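Local coordinates for putative cytoplasmic protein (Salmonella typhimurium, PDB 2GK3), which is of unknown function but forms a hexamer and probably belongs to the class I glutamine amidotransferase-like proteins, at residues G17-I22 / S36-G41; T90-N95 / N106-I111; E163-E168 / L202-D207; D157-P162 / L187-A192; K219-M224 / Q251-K256. One frame throughout, in Å; residues are numbered along the deposited sequence. Where two conformers were deposited one is given.

Contact 1: residues G17-I22 / S36-G41; sequences GESWHI and SKYEEG
Six hydrogen bonds tie Glu18-Ile22 to Lys37-Gly41, five of them between backbone groups, and the strand axes run 170° apart, an antiparallel pairing. Trp20 and Glu39 bond twice through the main chain, with both N...O distances at 3.2 Å. At the ends, Gly41 N reaches Glu18 O at 2.7 Å, and Ile22 N meets Lys37 O. The sixth bond is between side chains: Trp20 NE1, in the plane of its indole, points at Glu39 OE2 (2.9 Å, 170° at the hydrogen), which it meets from above the carboxylate plane. Van der Waals contact adds Ile22 CD1 against the same OE2, and Trp20 CH2 on Gly41 CA at 3.4 Å. On the other face Tyr38 CD1 lies over the His21 ring, provisionally, since His21 has two conformers. Tyr38 OH bonds Glu40 OE1. The hairpin of strands 12-28 and 31-40 continues into an antiparallel pairing of His21 and Ile22 with a third subunit, while Ser19 and Glu40 touch Tyr58 of strand 55-59.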
# COMPACT_ATOMS: atom_id res chain seq x y z
N GLY E 17 4.81 -22.80 6.53
CA GLY E 17 5.21 -21.62 5.79
C GLY E 17 4.89 -21.72 4.33
O GLY E 17 3.87 -22.25 3.97
N GLU E 18 5.78 -21.18 3.50
CA GLU E 18 5.67 -21.31 2.03
C GLU E 18 4.33 -20.86 1.45
O GLU E 18 3.82 -21.45 0.49
CB GLU E 18 6.05 -22.74 1.57
CG GLU E 18 7.54 -23.02 1.59
CD GLU E 18 8.32 -22.20 0.57
OE1 GLU E 18 7.74 -21.73 -0.44
OE2 GLU E 18 9.54 -22.01 0.78
N SER E 19 3.78 -19.79 2.01
CA SER E 19 2.59 -19.16 1.47
C SER E 19 2.67 -17.65 1.60
O SER E 19 3.36 -17.15 2.49
CB SER E 19 1.34 -19.69 2.16
OG SER E 19 1.37 -19.38 3.53
N TRP E 20 1.97 -16.95 0.72
CA TRP E 20 1.97 -15.50 0.75
C TRP E 20 0.73 -14.91 0.08
O TRP E 20 0.06 -15.58 -0.70
CB TRP E 20 3.26 -14.93 0.12
CG TRP E 20 3.50 -15.46 -1.24
CD1 TRP E 20 2.95 -14.99 -2.40
CD2 TRP E 20 4.35 -16.55 -1.61
NE1 TRP E 20 3.40 -15.72 -3.47
CE2 TRP E 20 4.25 -16.69 -3.01
CE3 TRP E 20 5.17 -17.42 -0.90
CZ2 TRP E 20 4.95 -17.67 -3.72
CZ3 TRP E 20 5.86 -18.39 -1.59
CH2 TRP E 20 5.75 -18.51 -2.98
N HIS E 21 0.46 -13.64 0.39
CA HIS E 21 -0.70 -12.89 -0.11
C HIS E 21 -0.21 -11.58 -0.75
O HIS E 21 0.03 -10.60 -0.03
CB HIS E 21 -1.65 -12.54 1.06
CG HIS E 21 -2.53 -13.66 1.52
ND1 HIS E 21 -2.20 -14.48 2.57
CD2 HIS E 21 -3.77 -14.04 1.12
CE1 HIS E 21 -3.18 -15.35 2.78
NE2 HIS E 21 -4.14 -15.10 1.91
N ILE E 22 -0.06 -11.53 -2.08
CA ILE E 22 0.42 -10.30 -2.72
C ILE E 22 -0.74 -9.35 -2.92
O ILE E 22 -1.79 -9.73 -3.44
CB ILE E 22 1.14 -10.50 -4.09
CG1 ILE E 22 2.34 -11.46 -3.98
CG2 ILE E 22 1.64 -9.17 -4.64
CD1 ILE E 22 2.01 -12.85 -4.46
N SER E 36 -5.26 -8.81 -6.12
CA SER E 36 -4.71 -9.46 -4.95
C SER E 36 -4.61 -10.94 -5.21
O SER E 36 -5.51 -11.53 -5.77
CB SER E 36 -5.50 -9.16 -3.67
OG SER E 36 -5.29 -7.81 -3.30
N LYS E 37 -3.50 -11.51 -4.76
CA LYS E 37 -3.06 -12.80 -5.26
C LYS E 37 -2.51 -13.66 -4.10
O LYS E 37 -1.45 -13.34 -3.54
CB LYS E 37 -1.99 -12.58 -6.35
CG LYS E 37 -1.64 -13.83 -7.13
CD LYS E 37 -0.49 -13.61 -8.12
CE LYS E 37 -0.34 -14.86 -8.97
NZ LYS E 37 0.92 -14.86 -9.77
N TYR E 38 -3.25 -14.71 -3.75
CA TYR E 38 -2.71 -15.79 -2.92
C TYR E 38 -1.91 -16.83 -3.75
O TYR E 38 -2.28 -17.15 -4.88
CB TYR E 38 -3.83 -16.46 -2.14
CG TYR E 38 -3.37 -17.54 -1.20
CD1 TYR E 38 -2.63 -17.22 -0.06
CD2 TYR E 38 -3.68 -18.87 -1.44
CE1 TYR E 38 -2.19 -18.21 0.83
CE2 TYR E 38 -3.25 -19.88 -0.56
CZ TYR E 38 -2.50 -19.54 0.56
OH TYR E 38 -2.07 -20.51 1.44
N GLU E 39 -0.80 -17.32 -3.20
CA GLU E 39 -0.04 -18.43 -3.79
C GLU E 39 0.56 -19.25 -2.69
O GLU E 39 0.78 -18.76 -1.58
CB GLU E 39 1.10 -17.98 -4.73
CG GLU E 39 0.85 -16.76 -5.62
CD GLU E 39 2.00 -16.50 -6.58
OE1 GLU E 39 2.08 -17.24 -7.59
OE2 GLU E 39 2.82 -15.58 -6.35
N GLU E 40 0.80 -20.52 -2.99
CA GLU E 40 1.58 -21.39 -2.13
C GLU E 40 2.83 -21.80 -2.89
O GLU E 40 2.76 -22.09 -4.08
CB GLU E 40 0.75 -22.58 -1.70
CG GLU E 40 -0.34 -22.14 -0.77
CD GLU E 40 -1.21 -23.26 -0.27
OE1 GLU E 40 -1.97 -23.01 0.68
OE2 GLU E 40 -1.13 -24.39 -0.81
N GLY E 41 3.96 -21.80 -2.19
CA GLY E 41 5.26 -21.85 -2.84
C GLY E 41 5.94 -23.19 -2.95
O GLY E 41 6.87 -23.34 -3.75

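Contact 2: residues T90-N95 / N106-I111; sequences TFLLQN and NALESI
Phe91, near the end of helix 88-92, makes the largest single share of the contact with the start of helix 107-116. Its CB lies 4.0 Å from Ala107 CB and 3.7 Å from Leu108 CD2. CG turns away from its own carbonyl carbon (chi1 -69°), and CG and CD1 still rest on that Leu108 methyl. CD2 approaches Ala107 CB, which sits at the ring edge, and farther out CE2 meets Ile111 CD1 at 3.9 Å. The Phe91 side chain crosses both Leu108 and Ile111 at about a right angle. Beside it, Leu92 CD1 packs on Leu108 CD1 at 3.8 Å, and its CD2 touches the amide of Asn106. The polar atoms are bridged by water: it donates to Phe91 O at 2.7 Å and accepts from Ala107 N. Phe91 O also takes Gln94 NE2 in its carbonyl plane (3.1 Å). Asn106 ND2 bonds Glu163 of the fourth subunit, and Phe91 also touches Val64 of helix 61-67. Asn106 OD1 accepts from Leu108 N in the carbonyl plane and from Glu109 N above it (3.2 Å), the side-chain N-cap typical of a helix start, here packed against the end of a preceding helix.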
# COMPACT_ATOMS: atom_id res chain seq x y z
N THR E 90 5.85 -13.90 12.73
CA THR E 90 4.58 -14.62 12.54
C THR E 90 4.29 -15.53 13.73
O THR E 90 3.16 -15.53 14.23
CB THR E 90 4.49 -15.39 11.18
OG1 THR E 90 4.59 -14.45 10.11
CG2 THR E 90 3.14 -16.14 11.06
N PHE E 91 5.31 -16.26 14.19
CA PHE E 91 5.21 -17.10 15.38
C PHE E 91 5.04 -16.32 16.68
O PHE E 91 4.22 -16.67 17.52
CB PHE E 91 6.45 -17.96 15.49
CG PHE E 91 6.56 -19.02 14.44
CD1 PHE E 91 7.43 -18.87 13.38
CD2 PHE E 91 5.80 -20.19 14.54
CE1 PHE E 91 7.56 -19.84 12.40
CE2 PHE E 91 5.92 -21.18 13.55
CZ PHE E 91 6.82 -21.00 12.48
N LEU E 92 5.81 -15.25 16.85
CA LEU E 92 5.82 -14.45 18.06
C LEU E 92 4.60 -13.55 18.23
O LEU E 92 4.17 -13.30 19.36
CB LEU E 92 7.10 -13.61 18.12
CG LEU E 92 8.38 -14.40 18.48
CD1 LEU E 92 9.67 -13.68 18.09
CD2 LEU E 92 8.38 -14.76 19.97
N LEU E 93 4.08 -13.04 17.11
CA LEU E 93 3.05 -12.00 17.08
C LEU E 93 1.77 -12.49 16.41
O LEU E 93 1.26 -11.86 15.46
CB LEU E 93 3.56 -10.74 16.36
CG LEU E 93 4.87 -10.13 16.86
CD1 LEU E 93 5.32 -8.97 15.98
CD2 LEU E 93 4.70 -9.69 18.32
N GLN E 94 1.28 -13.63 16.88
CA GLN E 94 -0.02 -14.15 16.49
C GLN E 94 -1.12 -13.11 16.78
O GLN E 94 -0.96 -12.21 17.62
CB GLN E 94 -0.31 -15.47 17.20
CG GLN E 94 0.66 -16.60 16.86
CD GLN E 94 0.59 -17.78 17.85
OE1 GLN E 94 -0.49 -18.18 18.30
NE2 GLN E 94 1.75 -18.34 18.19
N ASN E 95 -2.22 -13.22 16.06
CA ASN E 95 -3.34 -12.28 16.10
C ASN E 95 -3.89 -11.96 17.50
O ASN E 95 -4.18 -10.80 17.80
CB ASN E 95 -4.44 -12.78 15.16
CG ASN E 95 -4.09 -12.58 13.71
OD1 ASN E 95 -2.99 -12.11 13.39
ND2 ASN E 95 -5.01 -12.90 12.83
N ASN E 106 4.37 -18.92 23.96
CA ASN E 106 5.36 -18.50 22.97
C ASN E 106 5.67 -19.63 21.98
O ASN E 106 6.22 -20.66 22.36
CB ASN E 106 6.61 -18.02 23.70
CG ASN E 106 7.64 -17.39 22.77
OD1 ASN E 106 7.94 -17.91 21.70
ND2 ASN E 106 8.20 -16.28 23.20
N ALA E 107 5.30 -19.43 20.71
CA ALA E 107 5.36 -20.52 19.71
C ALA E 107 6.79 -21.00 19.50
O ALA E 107 7.04 -22.18 19.22
CB ALA E 107 4.75 -20.08 18.39
N LEU E 108 7.73 -20.08 19.64
CA LEU E 108 9.14 -20.42 19.42
C LEU E 108 9.71 -21.16 20.64
O LEU E 108 10.55 -22.07 20.47
CB LEU E 108 9.94 -19.17 19.05
CG LEU E 108 9.63 -18.46 17.71
CD1 LEU E 108 10.63 -17.31 17.51
CD2 LEU E 108 9.71 -19.41 16.51
N GLU E 109 9.24 -20.80 21.84
CA GLU E 109 9.52 -21.62 23.03
C GLU E 109 8.98 -23.05 22.86
O GLU E 109 9.69 -24.01 23.10
CB GLU E 109 9.02 -21.00 24.33
CG GLU E 109 9.66 -19.65 24.68
CD GLU E 109 11.10 -19.74 25.25
OE1 GLU E 109 11.65 -20.83 25.42
OE2 GLU E 109 11.69 -18.67 25.53
N SER E 110 7.74 -23.17 22.36
CA SER E 110 7.10 -24.48 22.14
C SER E 110 7.94 -25.33 21.22
O SER E 110 8.25 -26.48 21.53
CB SER E 110 5.69 -24.32 21.55
OG SER E 110 4.85 -23.62 22.45
N ILE E 111 8.33 -24.73 20.09
CA ILE E 111 9.19 -25.40 19.11
C ILE E 111 10.52 -25.81 19.73
O ILE E 111 10.98 -26.93 19.51
CB ILE E 111 9.37 -24.57 17.81
CG1 ILE E 111 8.03 -24.50 17.06
CG2 ILE E 111 10.47 -25.17 16.93
CD1 ILE E 111 7.96 -23.45 15.94
O HOH W 1 3.63 -16.83 20.15

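Contact 3: residues E163-E168 / L202-D207; sequences EGICAE and LTINND
Water 3 is gripped from three directions, joining both segments: it donates to Glu168 OE2 at 2.9 Å, lies 2.7 Å from Thr203 OG1, and accepts from Asn206 N. The extended Glu168 side chain leans across Thr203, its CB 3.8 Å from OG1, and this brings the carboxylate to the water. The Thr203 hydroxyl, set between its own N and carbonyl carbon (chi1 58°), faces the same water. A second water donates to Cys166 O and accepts from Asn205 N, so the strand pairing is prolonged by solvent beyond its direct bonds. Those bonds are two, between Glu168 and Thr203: Thr203 N reaches Glu168 O at 2.8 Å in the carbonyl plane, and Glu168 N reaches Thr203 O at 2.9 Å. On the face of Ile165 and Ile204, Ile165 CD1 lies 3.4 Å from Ile204 CG1, the side chains crossing at about a right angle. Ile204 also packs on Phe186 and Tyr189 of strand 185-194. A type I' turn from Ile204 to Asp207 reverses the chain at once into strand 207-215, closed by Asp207 N to Ile204 O at 2.7 Å, with Ile204 N to Asp207 O as the second bond. The chemistry therefore divides: an isoleucine pair on one side, and on the other a water held by a carboxylate, a hydroxyl and a turn amide, which ties the turn to Glu168 of strand 164-169.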
# COMPACT_ATOMS: atom_id res chain seq x y z
N GLU E 163 23.35 -15.56 -11.95
CA GLU E 163 24.08 -16.39 -12.93
C GLU E 163 24.07 -17.84 -12.52
O GLU E 163 24.42 -18.72 -13.33
CB GLU E 163 25.55 -15.99 -13.05
CG GLU E 163 25.92 -14.68 -12.42
CD GLU E 163 26.18 -14.76 -10.91
OE1 GLU E 163 27.24 -15.28 -10.50
OE2 GLU E 163 25.34 -14.22 -10.15
N GLY E 164 23.73 -18.08 -11.26
CA GLY E 164 23.73 -19.43 -10.71
C GLY E 164 25.07 -19.91 -10.22
O GLY E 164 26.10 -19.57 -10.77
N ILE E 165 25.05 -20.68 -9.15
CA ILE E 165 26.19 -21.47 -8.73
C ILE E 165 25.67 -22.79 -8.22
O ILE E 165 24.56 -22.87 -7.67
CB ILE E 165 27.04 -20.79 -7.62
CG1 ILE E 165 26.21 -19.79 -6.82
CG2 ILE E 165 28.27 -20.13 -8.24
CD1 ILE E 165 25.13 -20.39 -5.92
N CYS E 166 26.48 -23.83 -8.40
CA CYS E 166 26.08 -25.19 -8.02
C CYS E 166 26.45 -25.55 -6.59
O CYS E 166 27.38 -25.00 -6.01
CB CYS E 166 26.68 -26.21 -8.99
SG CYS E 166 28.42 -25.86 -9.29
N ALA E 167 25.68 -26.47 -6.01
CA ALA E 167 26.00 -27.05 -4.72
C ALA E 167 27.18 -27.99 -4.89
O ALA E 167 27.46 -28.45 -6.01
CB ALA E 167 24.80 -27.81 -4.17
N GLU E 168 27.88 -28.25 -3.79
CA GLU E 168 28.98 -29.21 -3.78
C GLU E 168 28.92 -30.06 -2.52
O GLU E 168 28.58 -29.56 -1.44
CB GLU E 168 30.32 -28.49 -3.86
CG GLU E 168 30.72 -28.16 -5.29
CD GLU E 168 31.75 -27.07 -5.39
OE1 GLU E 168 32.04 -26.62 -6.52
OE2 GLU E 168 32.26 -26.64 -4.33
N LEU E 202 27.03 -30.14 2.60
CA LEU E 202 27.05 -29.54 1.26
C LEU E 202 27.40 -28.08 1.41
O LEU E 202 27.06 -27.45 2.42
CB LEU E 202 25.67 -29.64 0.59
CG LEU E 202 24.96 -30.97 0.26
CD1 LEU E 202 23.67 -30.69 -0.51
CD2 LEU E 202 25.88 -31.91 -0.54
N THR E 203 28.05 -27.52 0.40
CA THR E 203 28.41 -26.11 0.41
C THR E 203 27.96 -25.47 -0.89
O THR E 203 27.64 -26.14 -1.87
CB THR E 203 29.92 -25.89 0.52
OG1 THR E 203 30.55 -26.55 -0.58
CG2 THR E 203 30.49 -26.45 1.85
N ILE E 204 27.97 -24.14 -0.90
CA ILE E 204 27.56 -23.37 -2.03
C ILE E 204 28.45 -22.14 -1.95
O ILE E 204 28.50 -21.51 -0.90
CB ILE E 204 26.02 -23.05 -1.91
CG1 ILE E 204 25.46 -22.43 -3.19
CG2 ILE E 204 25.70 -22.22 -0.64
CD1 ILE E 204 23.92 -22.28 -3.17
N ASN E 205 29.22 -21.85 -3.00
CA ASN E 205 30.13 -20.67 -3.00
C ASN E 205 31.06 -20.72 -1.79
O ASN E 205 31.42 -19.70 -1.20
CB ASN E 205 29.30 -19.38 -3.02
CG ASN E 205 30.12 -18.14 -3.31
OD1 ASN E 205 31.12 -18.18 -4.04
ND2 ASN E 205 29.67 -16.99 -2.76
N ASN E 206 31.42 -21.94 -1.41
CA ASN E 206 32.22 -22.21 -0.22
C ASN E 206 31.54 -21.87 1.13
O ASN E 206 32.15 -22.03 2.18
CB ASN E 206 33.63 -21.60 -0.34
CG ASN E 206 34.39 -22.11 -1.57
OD1 ASN E 206 34.53 -23.31 -1.78
ND2 ASN E 206 34.86 -21.19 -2.40
N ASP E 207 30.28 -21.43 1.10
CA ASP E 207 29.53 -21.23 2.35
C ASP E 207 28.76 -22.51 2.65
O ASP E 207 28.51 -23.31 1.75
CB ASP E 207 28.55 -20.06 2.24
CG ASP E 207 29.22 -18.70 2.31
OD1 ASP E 207 30.07 -18.46 3.21
OD2 ASP E 207 28.87 -17.84 1.47
O HOH W 2 29.70 -23.93 -4.95
O HOH W 3 30.83 -24.74 -2.60

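Contact 4: residues D157-P162 / L187-A192; sequences DRVEKP and LGYNQA
Leu187 O accepts Lys161 N at 2.8 Å, from well above its carbonyl plane, and also a water that donates onward to Glu160 OE1. Gly188 follows, its CA 3.0 Å from Val159 O in a tight passage beside the non-hydrogen-bonded partner Glu160. Tyr189 bonds Val159 in both directions, Val159 N to Tyr189 O being 2.7 Å. Its ring is set by CG lying between N and the carbonyl carbon (chi1 64°), which brings one face under Val159 CB, 3.8 Å from the centroid and 20° off the normal, a CH-pi contact. Strands 158-161 and 185-194 thus pair antiparallel, their axes 4.7 Å apart at closest. Tyr189 OH goes on to Asp207. Next, Asn190 ND2 donates to Asp157 OD1 at 2.7 Å, meeting it from above the carboxylate plane, while Asn190 OD1 takes Gly126 N; Asp157 also accepts from Met131 N and Gly132 N. Gln191 N closes the run on Asp157 O at 2.7 Å, and its CB rests against Val159 CG2 at 3.9 Å.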
# COMPACT_ATOMS: atom_id res chain seq x y z
N ASP E 157 21.06 -11.29 4.91
CA ASP E 157 22.00 -12.41 4.79
C ASP E 157 21.91 -13.13 3.45
O ASP E 157 22.47 -14.21 3.28
CB ASP E 157 21.83 -13.38 5.98
CG ASP E 157 20.47 -14.07 5.98
OD1 ASP E 157 19.63 -13.78 5.09
OD2 ASP E 157 20.25 -14.93 6.87
N ARG E 158 21.17 -12.53 2.51
CA ARG E 158 21.01 -13.06 1.17
C ARG E 158 22.32 -12.95 0.40
O ARG E 158 23.03 -11.93 0.47
CB ARG E 158 19.98 -12.24 0.37
CG ARG E 158 18.53 -12.40 0.75
CD ARG E 158 17.66 -11.38 -0.02
NE ARG E 158 18.09 -9.99 0.20
CZ ARG E 158 18.31 -9.08 -0.75
NH1 ARG E 158 18.12 -9.35 -2.04
NH2 ARG E 158 18.67 -7.86 -0.40
N VAL E 159 22.63 -14.01 -0.33
CA VAL E 159 23.61 -13.96 -1.39
C VAL E 159 22.83 -14.20 -2.66
O VAL E 159 22.26 -15.28 -2.86
CB VAL E 159 24.74 -15.00 -1.17
CG1 VAL E 159 25.69 -15.06 -2.41
CG2 VAL E 159 25.53 -14.66 0.13
N GLU E 160 22.74 -13.18 -3.50
CA GLU E 160 22.04 -13.31 -4.79
C GLU E 160 23.05 -13.71 -5.89
O GLU E 160 24.08 -13.04 -6.08
CB GLU E 160 21.34 -12.00 -5.18
CG GLU E 160 20.33 -11.50 -4.14
CD GLU E 160 19.02 -12.31 -4.12
OE1 GLU E 160 18.90 -13.32 -4.85
OE2 GLU E 160 18.11 -11.92 -3.36
N LYS E 161 22.74 -14.81 -6.56
CA LYS E 161 23.52 -15.32 -7.69
C LYS E 161 22.65 -15.54 -8.94
O LYS E 161 22.41 -16.68 -9.32
CB LYS E 161 24.20 -16.63 -7.29
CG LYS E 161 25.23 -16.48 -6.16
CD LYS E 161 26.60 -16.11 -6.72
CE LYS E 161 27.56 -15.62 -5.65
NZ LYS E 161 28.78 -14.98 -6.31
N PRO E 162 22.19 -14.45 -9.60
CA PRO E 162 21.39 -14.60 -10.82
C PRO E 162 22.01 -15.49 -11.90
O PRO E 162 21.27 -16.11 -12.67
CB PRO E 162 21.26 -13.17 -11.35
CG PRO E 162 22.24 -12.35 -10.55
CD PRO E 162 22.39 -13.03 -9.26
N LEU E 187 20.19 -20.04 -7.44
CA LEU E 187 20.30 -18.64 -7.82
C LEU E 187 20.51 -17.71 -6.61
O LEU E 187 20.46 -16.48 -6.72
CB LEU E 187 19.10 -18.23 -8.70
CG LEU E 187 19.23 -18.32 -10.25
CD1 LEU E 187 20.24 -19.32 -10.80
CD2 LEU E 187 17.91 -18.56 -10.91
N GLY E 188 20.79 -18.32 -5.46
CA GLY E 188 20.90 -17.57 -4.22
C GLY E 188 20.78 -18.44 -2.99
O GLY E 188 20.39 -19.60 -3.09
N TYR E 189 21.14 -17.87 -1.84
CA TYR E 189 21.11 -18.58 -0.57
C TYR E 189 21.24 -17.59 0.58
O TYR E 189 21.66 -16.44 0.37
CB TYR E 189 22.19 -19.67 -0.50
CG TYR E 189 23.63 -19.15 -0.54
CD1 TYR E 189 24.38 -19.01 0.63
CD2 TYR E 189 24.24 -18.84 -1.76
CE1 TYR E 189 25.70 -18.57 0.60
CE2 TYR E 189 25.57 -18.39 -1.81
CZ TYR E 189 26.29 -18.26 -0.62
OH TYR E 189 27.59 -17.79 -0.65
N ASN E 190 20.87 -18.03 1.78
CA ASN E 190 21.14 -17.31 3.02
C ASN E 190 22.53 -17.68 3.53
O ASN E 190 22.84 -18.87 3.71
CB ASN E 190 20.11 -17.66 4.09
CG ASN E 190 18.71 -17.20 3.74
OD1 ASN E 190 17.88 -18.00 3.32
ND2 ASN E 190 18.44 -15.91 3.92
N GLN E 191 23.37 -16.67 3.76
CA GLN E 191 24.72 -16.90 4.26
C GLN E 191 24.75 -17.05 5.77
O GLN E 191 24.34 -16.17 6.50
CB GLN E 191 25.66 -15.75 3.88
CG GLN E 191 27.11 -15.99 4.29
CD GLN E 191 28.04 -14.94 3.75
OE1 GLN E 191 27.89 -13.76 4.05
NE2 GLN E 191 28.99 -15.35 2.93
N ALA E 192 25.27 -18.18 6.23
CA ALA E 192 25.41 -18.40 7.67
C ALA E 192 26.77 -19.07 7.94
O ALA E 192 27.47 -19.45 7.02
CB ALA E 192 24.25 -19.22 8.21
O HOH W 4 22.55 -15.56 8.51
O HOH W 5 19.13 -14.18 -7.35

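Contact 5: residues K219-M224 / Q251-K256; sequences KTACFM and QFIARK
This is a strand-to-helix packing contact, in which strand 218-223 meets the C-terminal part of helix 242-253 close to the C-terminus of the chain. The two segments come nearest at Lys219 and Ile253, whose CA atoms are 4.9 Å apart. Lys219 and Ile253 contribute equally to the buried surface. Of Ile253, CB lies 3.7 Å from Lys219 CB, CG2 reaches Thr220 O at 3.8 Å, and CD1 meets Ala221 CB at 3.9 Å. CG1 sits between the backbone N and the carbonyl carbon (chi1 75°), an orientation that sends CD1 along the strand toward Ala221. Phe212 of strand 207-215 touches both Ala221 and Ile253, joining the neighbouring strand to the same cluster. Lys219 runs the other way, over Phe252 O and Ile253 O. Its CB is 3.5 Å from Ile253 O, its CD 3.6 Å from Phe252 O, and a bend at the last torsion (chi4 -96°) leaves NZ 3.7 Å from Phe252 CE2, oblique to that ring. The Phe252 ring also meets Phe212 edge-to-face. A water donates to Ile253 O at 2.7 Å and takes a weak bond from Lys219 N. The contact is thus held chiefly by apolar surface, with one water as polar bridge; the aliphatic part of Lys219 covers two backbone carbonyls, while its NZ lies by the Phe252 ring.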
# COMPACT_ATOMS: atom_id res chain seq x y z
N LYS E 219 17.19 -33.33 16.90
CA LYS E 219 18.15 -33.23 15.82
C LYS E 219 17.73 -32.13 14.87
O LYS E 219 16.54 -31.86 14.68
CB LYS E 219 18.26 -34.55 15.07
CG LYS E 219 19.14 -35.56 15.76
CD LYS E 219 19.25 -36.83 14.93
CE LYS E 219 20.57 -37.56 15.21
NZ LYS E 219 21.66 -37.23 14.21
N THR E 220 18.73 -31.48 14.28
CA THR E 220 18.50 -30.25 13.57
C THR E 220 19.16 -30.26 12.20
O THR E 220 20.13 -30.99 11.95
CB THR E 220 18.96 -29.04 14.40
OG1 THR E 220 20.37 -29.14 14.66
CG2 THR E 220 18.19 -28.99 15.74
N ALA E 221 18.60 -29.46 11.30
CA ALA E 221 19.11 -29.35 9.95
C ALA E 221 18.78 -27.97 9.39
O ALA E 221 17.76 -27.35 9.74
CB ALA E 221 18.53 -30.43 9.06
N CYS E 222 19.68 -27.47 8.55
CA CYS E 222 19.42 -26.20 7.89
C CYS E 222 19.80 -26.39 6.44
O CYS E 222 20.88 -26.90 6.14
CB CYS E 222 20.25 -25.06 8.52
SG CYS E 222 19.65 -24.50 10.13
N PHE E 223 18.90 -25.99 5.54
CA PHE E 223 19.23 -25.96 4.14
C PHE E 223 19.20 -24.50 3.75
O PHE E 223 18.17 -23.85 3.88
CB PHE E 223 18.25 -26.79 3.31
CG PHE E 223 18.63 -26.89 1.87
CD1 PHE E 223 19.58 -27.83 1.45
CD2 PHE E 223 18.08 -26.03 0.93
CE1 PHE E 223 19.96 -27.92 0.11
CE2 PHE E 223 18.45 -26.11 -0.41
CZ PHE E 223 19.39 -27.06 -0.83
N MSE E 224 20.33 -23.99 3.25
CA MSE E 224 20.56 -22.54 3.26
C MSE E 224 19.99 -21.83 2.05
O MSE E 224 19.90 -20.61 2.02
CB MSE E 224 22.06 -22.19 3.43
CG MSE E 224 22.69 -22.72 4.71
SE MSE E 224 21.73 -22.37 6.38
CE MSE E 224 22.32 -24.05 7.08
N GLN E 251 14.28 -37.82 7.41
CA GLN E 251 14.48 -39.12 8.05
C GLN E 251 15.72 -39.12 8.97
O GLN E 251 15.73 -39.75 10.04
CB GLN E 251 14.63 -40.18 6.95
CG GLN E 251 13.89 -41.47 7.22
CD GLN E 251 12.66 -41.64 6.36
OE1 GLN E 251 12.68 -41.31 5.17
NE2 GLN E 251 11.59 -42.18 6.95
N PHE E 252 16.77 -38.41 8.55
CA PHE E 252 17.99 -38.32 9.35
C PHE E 252 17.77 -37.68 10.73
O PHE E 252 18.31 -38.16 11.74
CB PHE E 252 19.09 -37.57 8.58
CG PHE E 252 20.47 -37.76 9.19
CD1 PHE E 252 21.19 -38.94 8.98
CD2 PHE E 252 21.03 -36.75 9.98
CE1 PHE E 252 22.44 -39.12 9.54
CE2 PHE E 252 22.29 -36.92 10.55
CZ PHE E 252 23.00 -38.12 10.33
N ILE E 253 16.95 -36.64 10.77
CA ILE E 253 16.74 -35.83 11.97
C ILE E 253 15.43 -36.19 12.73
O ILE E 253 15.14 -35.62 13.79
CB ILE E 253 16.82 -34.30 11.65
CG1 ILE E 253 15.55 -33.81 10.93
CG2 ILE E 253 18.05 -33.98 10.78
CD1 ILE E 253 15.51 -32.31 10.66
N ALA E 254 14.67 -37.16 12.21
CA ALA E 254 13.39 -37.54 12.83
C ALA E 254 13.53 -38.05 14.26
O ALA E 254 14.56 -38.61 14.65
CB ALA E 254 12.67 -38.56 11.98
N ARG E 255 12.49 -37.82 15.04
CA ARG E 255 12.37 -38.43 16.36
C ARG E 255 12.67 -39.95 16.32
O ARG E 255 12.29 -40.65 15.37
CB ARG E 255 10.96 -38.20 16.91
CG ARG E 255 10.78 -38.64 18.36
CD ARG E 255 9.34 -38.48 18.82
NE ARG E 255 8.84 -37.14 18.50
CZ ARG E 255 8.92 -36.08 19.31
NH1 ARG E 255 9.47 -36.17 20.51
NH2 ARG E 255 8.42 -34.93 18.90
N LYS E 256 13.41 -40.40 17.33
CA LYS E 256 13.47 -41.80 17.80
C LYS E 256 14.88 -42.19 18.21
O LYS E 256 15.36 -41.80 19.27
CB LYS E 256 12.89 -42.81 16.80
CG LYS E 256 11.97 -43.84 17.44
CD LYS E 256 10.63 -43.22 17.88
CE LYS E 256 9.54 -43.27 16.78
NZ LYS E 256 9.48 -42.06 15.86
O HOH W 6 14.95 -35.74 16.48

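How the contacts relate
Along the chain, contacts 1 and 2 come first and in series, contacts 3 and 4 follow with their segments alternating, and contact 5 comes last. Contacts 3 and 4, with centres 10 Å apart, touch directly: Gly164 packs on Leu187, Asp207 OD2 meets Gln191 NE2, and the two share neighbouring strands 164-169 and 185-194. Contact 4 also touches contact 5 where Asn190 N meets Met224 O. Contact 1 stands apart, its centre 26 Å from that of contact 5, on the opposite side of the chain's centre. Contacts 1 and 2, about 20 Å apart between centres, both touch the third subunit of the hexamer and contacts 3 and 4 the fifth, while no other chain touches contact 5.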